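Local coordinates for carboxypeptidase A (Helicoverpa armigera, PDB 1JQG), which probably removes amino acids from the C termini of peptides as a zinc-dependent metallocarboxypeptidase, made as an inactive proenzyme, at residues S178-R183 with V251-N256; N237-Y242 with F280-S285; L116-I121 with F401-G406. One frame throughout, in Å; residues are numbered along the deposited sequence.

Contact 1 of 3, residues S178-R183 with V251-N256; sequences SLLHCR and VDLNRN. With ZN (zinc ion), chain B.
His181 is gripped at both nitrogens of its ring: ND1 binds the zinc ion at 2.2 Å, and NE2 gives a hydrogen bond to Asp252 OD2, with NE2 and OD2 2.6 Å apart. A water, Glu184 and His306 complete the metal site; His181 and Glu184 form the HxxE motif of the M14 carboxypeptidases. The bond lies in the imidazole plane, and NE2 arrives on the syn side of OD2, though 25° out of the carboxylate plane, with ring and carboxylate turned 52° apart. With CG anti to the backbone N (chi1 -174°), Asp252 brings OD2 to the imidazole. Held by metal and carboxylate, the ring can hardly rotate, and the aspartate would be expected to strengthen its donation to the metal.

Asp252 is itself held by further partners. Its OD2 also accepts from Asn254 N at 3.1 Å, which closes an Asx turn and approaches from the opposite face of the carboxylate to His181, while Arg235 pairs with OD1 in a salt bridge. The turn places Asn254 CB 3.5 Å from His181 NE2, its side chain crossing that of His181 at about a right angle; the amide oxygen OD1 accepts from the backbone N of Ala366.

Further out, water 1 donates to Leu180 O and accepts from Leu253 N, bridging two backbones, and Leu180 CD1 rests on Leu253 CB at 3.9 Å. Leu180 follows strand 173-178 and leads toward helix 187-200. Its side chain packs on Ile288 of helix 283-294 and Asp304 of strand 299-307, tying the metal-binding loop to both.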
# COMPACT_ATOMS: atom_id res chain seq x y z
N SER A 178 2.67 5.68 -1.42
CA SER A 178 1.41 5.09 -1.06
C SER A 178 0.46 5.03 -2.25
O SER A 178 0.76 5.57 -3.29
CB SER A 178 0.74 5.84 0.13
OG SER A 178 0.40 7.17 -0.17
N LEU A 179 -0.63 4.27 -2.07
CA LEU A 179 -1.66 4.13 -3.09
C LEU A 179 -1.22 3.41 -4.35
O LEU A 179 -1.82 3.54 -5.39
CB LEU A 179 -2.30 5.48 -3.40
CG LEU A 179 -3.27 6.04 -2.34
CD1 LEU A 179 -3.93 7.34 -2.78
CD2 LEU A 179 -4.36 5.08 -1.90
N LEU A 180 -0.25 2.53 -4.26
CA LEU A 180 0.18 1.67 -5.35
C LEU A 180 -0.99 0.74 -5.72
O LEU A 180 -1.28 0.52 -6.90
CB LEU A 180 1.45 0.91 -4.98
CG LEU A 180 2.19 0.20 -6.12
CD1 LEU A 180 2.65 1.21 -7.13
CD2 LEU A 180 3.35 -0.67 -5.67
N HIS A 181 -1.65 0.20 -4.70
CA HIS A 181 -2.89 -0.53 -4.81
C HIS A 181 -4.00 0.45 -4.42
O HIS A 181 -4.31 0.76 -3.25
CB HIS A 181 -2.88 -1.73 -3.89
CG HIS A 181 -2.07 -2.87 -4.39
ND1 HIS A 181 -1.40 -3.77 -3.66
CD2 HIS A 181 -1.78 -3.35 -5.63
CE1 HIS A 181 -0.74 -4.73 -4.20
NE2 HIS A 181 -0.97 -4.46 -5.48
N CYS A 182 -4.66 1.02 -5.42
CA CYS A 182 -5.63 2.07 -5.27
C CYS A 182 -6.75 1.90 -4.29
O CYS A 182 -7.28 2.90 -3.80
CB CYS A 182 -6.08 2.35 -6.69
SG CYS A 182 -6.68 0.99 -7.67
N ARG A 183 -7.12 0.70 -3.90
CA ARG A 183 -8.21 0.47 -2.96
C ARG A 183 -7.78 0.61 -1.50
O ARG A 183 -8.61 0.65 -0.59
CB ARG A 183 -8.84 -0.91 -3.08
CG ARG A 183 -7.95 -2.09 -2.83
CD ARG A 183 -8.63 -3.40 -3.19
NE ARG A 183 -7.89 -4.57 -2.70
CZ ARG A 183 -8.24 -5.81 -3.03
NH1 ARG A 183 -9.30 -6.05 -3.78
NH2 ARG A 183 -7.61 -6.87 -2.57
N VAL A 251 -3.15 -4.12 -14.62
CA VAL A 251 -1.98 -4.84 -14.16
C VAL A 251 -1.74 -4.52 -12.68
O VAL A 251 -1.96 -3.40 -12.23
CB VAL A 251 -0.74 -4.42 -14.96
CG1 VAL A 251 0.51 -4.96 -14.27
CG2 VAL A 251 -0.82 -4.82 -16.43
N ASP A 252 -1.39 -5.56 -11.91
CA ASP A 252 -1.02 -5.38 -10.51
C ASP A 252 0.39 -4.76 -10.48
O ASP A 252 1.39 -5.42 -10.76
CB ASP A 252 -1.01 -6.72 -9.79
CG ASP A 252 -0.78 -6.61 -8.30
OD1 ASP A 252 -1.00 -7.64 -7.63
OD2 ASP A 252 -0.40 -5.51 -7.82
N LEU A 253 0.42 -3.47 -10.11
CA LEU A 253 1.72 -2.75 -10.12
C LEU A 253 2.74 -3.27 -9.14
O LEU A 253 3.94 -3.13 -9.29
CB LEU A 253 1.48 -1.27 -9.86
CG LEU A 253 0.70 -0.50 -10.91
CD1 LEU A 253 0.46 0.94 -10.45
CD2 LEU A 253 1.45 -0.51 -12.27
N ASN A 254 2.30 -4.00 -8.11
CA ASN A 254 3.21 -4.57 -7.12
C ASN A 254 3.72 -5.92 -7.59
O ASN A 254 4.27 -6.71 -6.82
CB ASN A 254 2.55 -4.65 -5.74
CG ASN A 254 3.59 -4.47 -4.62
OD1 ASN A 254 4.69 -3.96 -4.87
ND2 ASN A 254 3.29 -4.89 -3.40
N ARG A 255 3.54 -6.22 -8.87
CA ARG A 255 4.02 -7.46 -9.47
C ARG A 255 4.72 -7.09 -10.80
O ARG A 255 5.17 -7.93 -11.56
CB ARG A 255 2.92 -8.46 -9.73
CG ARG A 255 1.95 -8.76 -8.60
CD ARG A 255 2.56 -9.78 -7.66
NE ARG A 255 1.70 -9.94 -6.50
CZ ARG A 255 1.38 -11.11 -5.96
NH1 ARG A 255 1.87 -12.23 -6.48
NH2 ARG A 255 0.57 -11.11 -4.90
N ASN A 256 4.81 -5.80 -11.09
CA ASN A 256 5.41 -5.28 -12.30
C ASN A 256 6.83 -4.75 -12.14
O ASN A 256 7.41 -4.14 -13.05
CB ASN A 256 4.50 -4.16 -12.81
CG ASN A 256 4.69 -3.91 -14.30
OD1 ASN A 256 4.53 -4.82 -15.08
ND2 ASN A 256 4.99 -2.64 -14.59
ZN ZN B . -1.28 -3.73 -1.42
O HOH W 1 -1.75 -1.62 -8.56
O HOH W 2 -0.86 -5.97 -0.54

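Contact 2 of 3, residues N237-Y242 with F280-S285; sequences NRATGY and FSEPES
Asn237 bridges the carboxylates of Glu282 and Glu284, and Tyr242 meets that of Glu282, at the start of helix 283-294, where Glu282 holds the N-cap position. The contact illustrates how a long irregular excursion of the zinc carboxypeptidase fold can be pinned to a helix end by buried polar groups.

The first group of interactions is amide to carboxylate. Asn237 ND2 spends both its N-H bonds here: one goes to Glu282 OE1 at 3.0 Å, on the anti side of that oxygen and 34° out of its carboxylate plane, and the other to Glu284 OE2 at 3.2 Å, reached from above the carboxylate plane. Both acceptors lie close to the amide plane, which stands nearly perpendicular to each carboxylate. At the far end of the amide, OD1 accepts from Val251 N, so the group is held at both ends.

The second group involves hydroxyls. Tyr242 OH donates to Glu282 OE2 at 2.6 Å, with the oxygen lying at the ring's edge, and Ser281 OG donates to the same OE2 at 2.8 Å from the anti side. Glu282 reaches all three donors because its chain bends at chi2 (-44°), folding the carboxylate back between the asparagine and the tyrosine. Losing this carboxylate to an alanine here is likely to deprive one N-H of Asn237, Tyr242 OH and Ser281 OG of this acceptor and to open a gap beside Ala239.

Van der Waals contact is limited to Ala239 CB, a methyl 3.2 Å from Glu282 OE1. Tyr242 is further placed by an edge-to-face contact with Phe274 and a cation-pi contact with Arg277.

Glu284 OE1, which also accepts from Phe151 N, takes a bond from water 3, and that water accepts from Arg238 N at 2.6 Å.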
# COMPACT_ATOMS: atom_id res chain seq x y z
N ASN A 237 -3.89 -1.02 -11.98
CA ASN A 237 -4.00 0.23 -12.74
C ASN A 237 -5.12 0.06 -13.80
O ASN A 237 -5.98 -0.82 -13.64
CB ASN A 237 -2.68 0.55 -13.38
CG ASN A 237 -2.23 -0.38 -14.51
OD1 ASN A 237 -2.73 -1.51 -14.63
ND2 ASN A 237 -1.29 -0.00 -15.38
N ARG A 238 -5.17 0.98 -14.77
CA ARG A 238 -6.26 0.91 -15.75
C ARG A 238 -5.78 0.65 -17.18
O ARG A 238 -6.20 1.31 -18.14
CB ARG A 238 -7.08 2.21 -15.65
CG ARG A 238 -7.78 2.41 -14.33
CD ARG A 238 -8.85 1.36 -14.02
NE ARG A 238 -10.02 1.54 -14.88
CZ ARG A 238 -10.98 0.64 -15.04
NH1 ARG A 238 -10.93 -0.54 -14.40
NH2 ARG A 238 -11.96 0.99 -15.87
N ALA A 239 -4.81 -0.23 -17.33
CA ALA A 239 -4.19 -0.48 -18.64
C ALA A 239 -5.05 -1.36 -19.54
O ALA A 239 -5.53 -2.43 -19.11
CB ALA A 239 -2.80 -1.10 -18.51
N THR A 240 -5.20 -0.90 -20.78
CA THR A 240 -6.01 -1.66 -21.77
C THR A 240 -5.08 -2.33 -22.76
O THR A 240 -3.86 -2.34 -22.61
CB THR A 240 -6.98 -0.75 -22.51
OG1 THR A 240 -6.29 0.39 -23.03
CG2 THR A 240 -8.07 -0.18 -21.62
N GLY A 241 -5.65 -2.96 -23.81
CA GLY A 241 -4.83 -3.59 -24.84
C GLY A 241 -4.27 -4.92 -24.38
O GLY A 241 -3.30 -5.41 -24.96
N TYR A 242 -4.84 -5.54 -23.34
CA TYR A 242 -4.36 -6.81 -22.85
C TYR A 242 -5.36 -7.94 -23.10
O TYR A 242 -4.94 -9.08 -22.99
CB TYR A 242 -4.13 -6.81 -21.34
CG TYR A 242 -2.81 -6.24 -20.89
CD1 TYR A 242 -2.67 -4.95 -20.39
CD2 TYR A 242 -1.68 -7.04 -21.01
CE1 TYR A 242 -1.40 -4.51 -20.00
CE2 TYR A 242 -0.44 -6.61 -20.60
CZ TYR A 242 -0.29 -5.33 -20.10
OH TYR A 242 0.94 -4.83 -19.70
N PHE A 280 8.24 -3.53 -15.59
CA PHE A 280 8.10 -2.12 -15.87
C PHE A 280 7.42 -1.85 -17.22
O PHE A 280 7.67 -0.88 -17.94
CB PHE A 280 9.44 -1.41 -15.81
CG PHE A 280 10.12 -1.52 -14.47
CD1 PHE A 280 11.24 -2.33 -14.32
CD2 PHE A 280 9.65 -0.84 -13.37
CE1 PHE A 280 11.86 -2.44 -13.10
CE2 PHE A 280 10.28 -0.96 -12.15
CZ PHE A 280 11.39 -1.76 -12.00
N SER A 281 6.40 -2.65 -17.56
CA SER A 281 5.58 -2.43 -18.73
C SER A 281 4.57 -1.30 -18.54
O SER A 281 4.11 -0.66 -19.47
CB SER A 281 4.87 -3.73 -19.08
OG SER A 281 3.94 -4.09 -18.11
N GLU A 282 4.22 -1.03 -17.28
CA GLU A 282 3.29 0.05 -16.97
C GLU A 282 4.03 1.34 -16.67
O GLU A 282 5.14 1.27 -16.12
CB GLU A 282 2.40 -0.38 -15.79
CG GLU A 282 1.70 -1.69 -15.98
CD GLU A 282 1.08 -1.84 -17.36
OE1 GLU A 282 0.29 -0.95 -17.71
OE2 GLU A 282 1.45 -2.89 -17.99
N PRO A 283 3.46 2.47 -17.06
CA PRO A 283 4.03 3.77 -16.81
C PRO A 283 4.14 4.15 -15.34
O PRO A 283 5.13 4.77 -14.95
CB PRO A 283 3.06 4.73 -17.55
CG PRO A 283 1.76 4.01 -17.47
CD PRO A 283 2.13 2.56 -17.72
N GLU A 284 3.22 3.65 -14.51
CA GLU A 284 3.21 3.95 -13.09
C GLU A 284 4.44 3.35 -12.38
O GLU A 284 5.06 3.96 -11.50
CB GLU A 284 1.94 3.43 -12.43
CG GLU A 284 0.66 4.13 -12.88
CD GLU A 284 0.08 3.55 -14.16
OE1 GLU A 284 -0.82 4.18 -14.76
OE2 GLU A 284 0.50 2.50 -14.63
N SER A 285 4.78 2.13 -12.72
CA SER A 285 5.94 1.46 -12.16
C SER A 285 7.24 2.00 -12.76
O SER A 285 8.32 2.02 -12.15
CB SER A 285 5.82 -0.06 -12.37
OG SER A 285 5.79 -0.36 -13.75
O HOH W 3 -3.46 2.88 -15.28

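Contact 3 of 3, residues L116-I121 with F401-G406; sequences LSFDKI and FIEQAG
In Ile402, which reaches Phe118, Lys120 and Ile121, CG2 stands anti to the backbone N and CG1 anti to the carbonyl carbon (chi1 -56°), and the extended chi2 (-166°) carries CD1 onward. CG2 therefore lies against the carbonyl of Phe118, 3.4 Å from its O, while CD1 reaches past it to touch Lys120 CA at 3.6 Å. Ile121 adds its own CD1, which meets Ile402 CD1 tip to tip at 3.8 Å, the two side chains running at an oblique angle.

Phe118 takes part chiefly with its base. The backbone sets its CB 3.8 Å from Glu403 CB, and chi1 (-55°) turns the ring away from the segment toward helix 187-200, where it meets His196 edge to face and Tyr193 with the planes inclined. Glu403 contributes the aliphatic foot of an extended side chain, at the solvent-exposed margin of the contact.

The two parts joined are the loop between helices 92-108 and 124-137 and the start of the long helix 402-421 near the C terminus. Around the loop, Ile121 also packs on Leu102 of helix 92-108 and on Tyr224 and Phe228 of helix 221-228, so its apolar end belongs to a small cluster shared by several helices. Charged groups are turned aside: Lys120 NZ pairs with Glu126, and Asp119 OD2 accepts from Ser109.

Even the nearest polar pair, Phe118 O and Glu403 N at 3.5 Å, has too poor an angle to bond. The segments are thus joined by shape and apolar contact, with Ile402 as the piece that fits between the loop residues.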
# COMPACT_ATOMS: atom_id res chain seq x y z
N LEU A 116 -4.78 20.31 3.59
CA LEU A 116 -5.59 19.11 3.69
C LEU A 116 -5.68 18.63 5.13
O LEU A 116 -4.65 18.36 5.72
CB LEU A 116 -5.03 18.01 2.80
CG LEU A 116 -5.04 18.25 1.29
CD1 LEU A 116 -4.58 17.01 0.55
CD2 LEU A 116 -6.39 18.64 0.68
N SER A 117 -6.88 18.54 5.69
CA SER A 117 -7.12 18.10 7.05
C SER A 117 -7.03 16.58 7.17
O SER A 117 -6.95 15.88 6.15
CB SER A 117 -8.50 18.60 7.50
OG SER A 117 -8.49 20.01 7.70
N PHE A 118 -7.09 16.08 8.42
CA PHE A 118 -7.09 14.64 8.64
C PHE A 118 -8.45 14.15 9.15
O PHE A 118 -8.55 13.19 9.91
CB PHE A 118 -5.97 14.22 9.57
CG PHE A 118 -4.62 14.66 9.12
CD1 PHE A 118 -4.03 15.82 9.54
CD2 PHE A 118 -3.95 13.84 8.20
CE1 PHE A 118 -2.77 16.19 9.07
CE2 PHE A 118 -2.70 14.20 7.73
CZ PHE A 118 -2.12 15.37 8.17
N ASP A 119 -9.53 14.74 8.61
CA ASP A 119 -10.88 14.31 8.98
C ASP A 119 -11.70 13.84 7.78
O ASP A 119 -12.93 13.64 7.84
CB ASP A 119 -11.60 15.44 9.72
CG ASP A 119 -11.77 16.67 8.85
OD1 ASP A 119 -12.59 17.51 9.24
OD2 ASP A 119 -11.12 16.81 7.79
N LYS A 120 -11.03 13.64 6.64
CA LYS A 120 -11.71 13.08 5.48
C LYS A 120 -10.73 12.51 4.46
O LYS A 120 -9.54 12.76 4.58
CB LYS A 120 -12.61 14.13 4.81
CG LYS A 120 -11.85 15.26 4.10
CD LYS A 120 -12.84 16.09 3.29
CE LYS A 120 -12.13 17.02 2.33
NZ LYS A 120 -11.91 16.29 1.03
N ILE A 121 -11.22 11.79 3.46
CA ILE A 121 -10.40 11.18 2.43
C ILE A 121 -10.36 12.21 1.29
O ILE A 121 -11.38 12.75 0.86
CB ILE A 121 -10.95 9.84 1.94
CG1 ILE A 121 -10.99 8.77 3.05
CG2 ILE A 121 -10.21 9.21 0.79
CD1 ILE A 121 -9.65 8.54 3.71
N PHE A 401 -10.51 7.14 12.32
CA PHE A 401 -9.16 6.56 12.36
C PHE A 401 -8.19 7.29 11.45
O PHE A 401 -6.99 7.03 11.46
CB PHE A 401 -9.24 5.07 12.03
CG PHE A 401 -7.97 4.30 12.13
CD1 PHE A 401 -7.40 3.65 11.03
CD2 PHE A 401 -7.34 4.19 13.36
CE1 PHE A 401 -6.23 2.93 11.16
CE2 PHE A 401 -6.17 3.45 13.47
CZ PHE A 401 -5.60 2.83 12.39
N ILE A 402 -8.67 8.24 10.65
CA ILE A 402 -7.87 8.93 9.65
C ILE A 402 -6.63 9.62 10.21
O ILE A 402 -5.52 9.40 9.69
CB ILE A 402 -8.69 9.92 8.84
CG1 ILE A 402 -9.88 9.26 8.17
CG2 ILE A 402 -7.74 10.62 7.86
CD1 ILE A 402 -10.58 10.07 7.10
N GLU A 403 -6.80 10.46 11.22
CA GLU A 403 -5.67 11.12 11.86
C GLU A 403 -4.77 10.15 12.60
O GLU A 403 -3.55 10.30 12.63
CB GLU A 403 -6.18 12.23 12.81
CG GLU A 403 -5.05 13.06 13.39
CD GLU A 403 -5.53 14.27 14.17
OE1 GLU A 403 -5.50 15.43 13.70
OE2 GLU A 403 -5.95 14.07 15.32
N GLN A 404 -5.34 9.17 13.31
CA GLN A 404 -4.59 8.22 14.12
C GLN A 404 -3.74 7.34 13.21
O GLN A 404 -2.62 7.02 13.58
CB GLN A 404 -5.52 7.34 14.95
CG GLN A 404 -4.84 6.18 15.68
CD GLN A 404 -3.76 6.60 16.64
OE1 GLN A 404 -3.66 7.71 17.17
NE2 GLN A 404 -2.83 5.69 16.96
N ALA A 405 -4.25 7.02 12.03
CA ALA A 405 -3.58 6.25 11.02
C ALA A 405 -2.28 6.95 10.60
O ALA A 405 -1.23 6.30 10.63
CB ALA A 405 -4.53 6.05 9.84
N GLY A 406 -2.37 8.25 10.39
CA GLY A 406 -1.22 9.06 10.06
C GLY A 406 -0.22 9.20 11.21
O GLY A 406 0.97 9.03 11.02

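In the fold
Followed from the N terminus, the chain leaves helix 92-108 and reaches 116-121, which waits for 401-406 near the C terminus: contact 3 closes a loop of some 280 residues, tying the segment before helix 124-137 to helix 402-421. Contacts 1 and 2 are nested inside that loop and cross each other, since 178-183 is followed by 237-242, then 251-256, then 280-285. They touch, with centres about 10 Å apart. Contact 1 fastens the long irregular region ahead of helix 283-294 to the metal-binding loop, and contact 2 fastens the same region to the start of that helix. Contact 3 lies apart, its centre about 22 Å from that of contact 1.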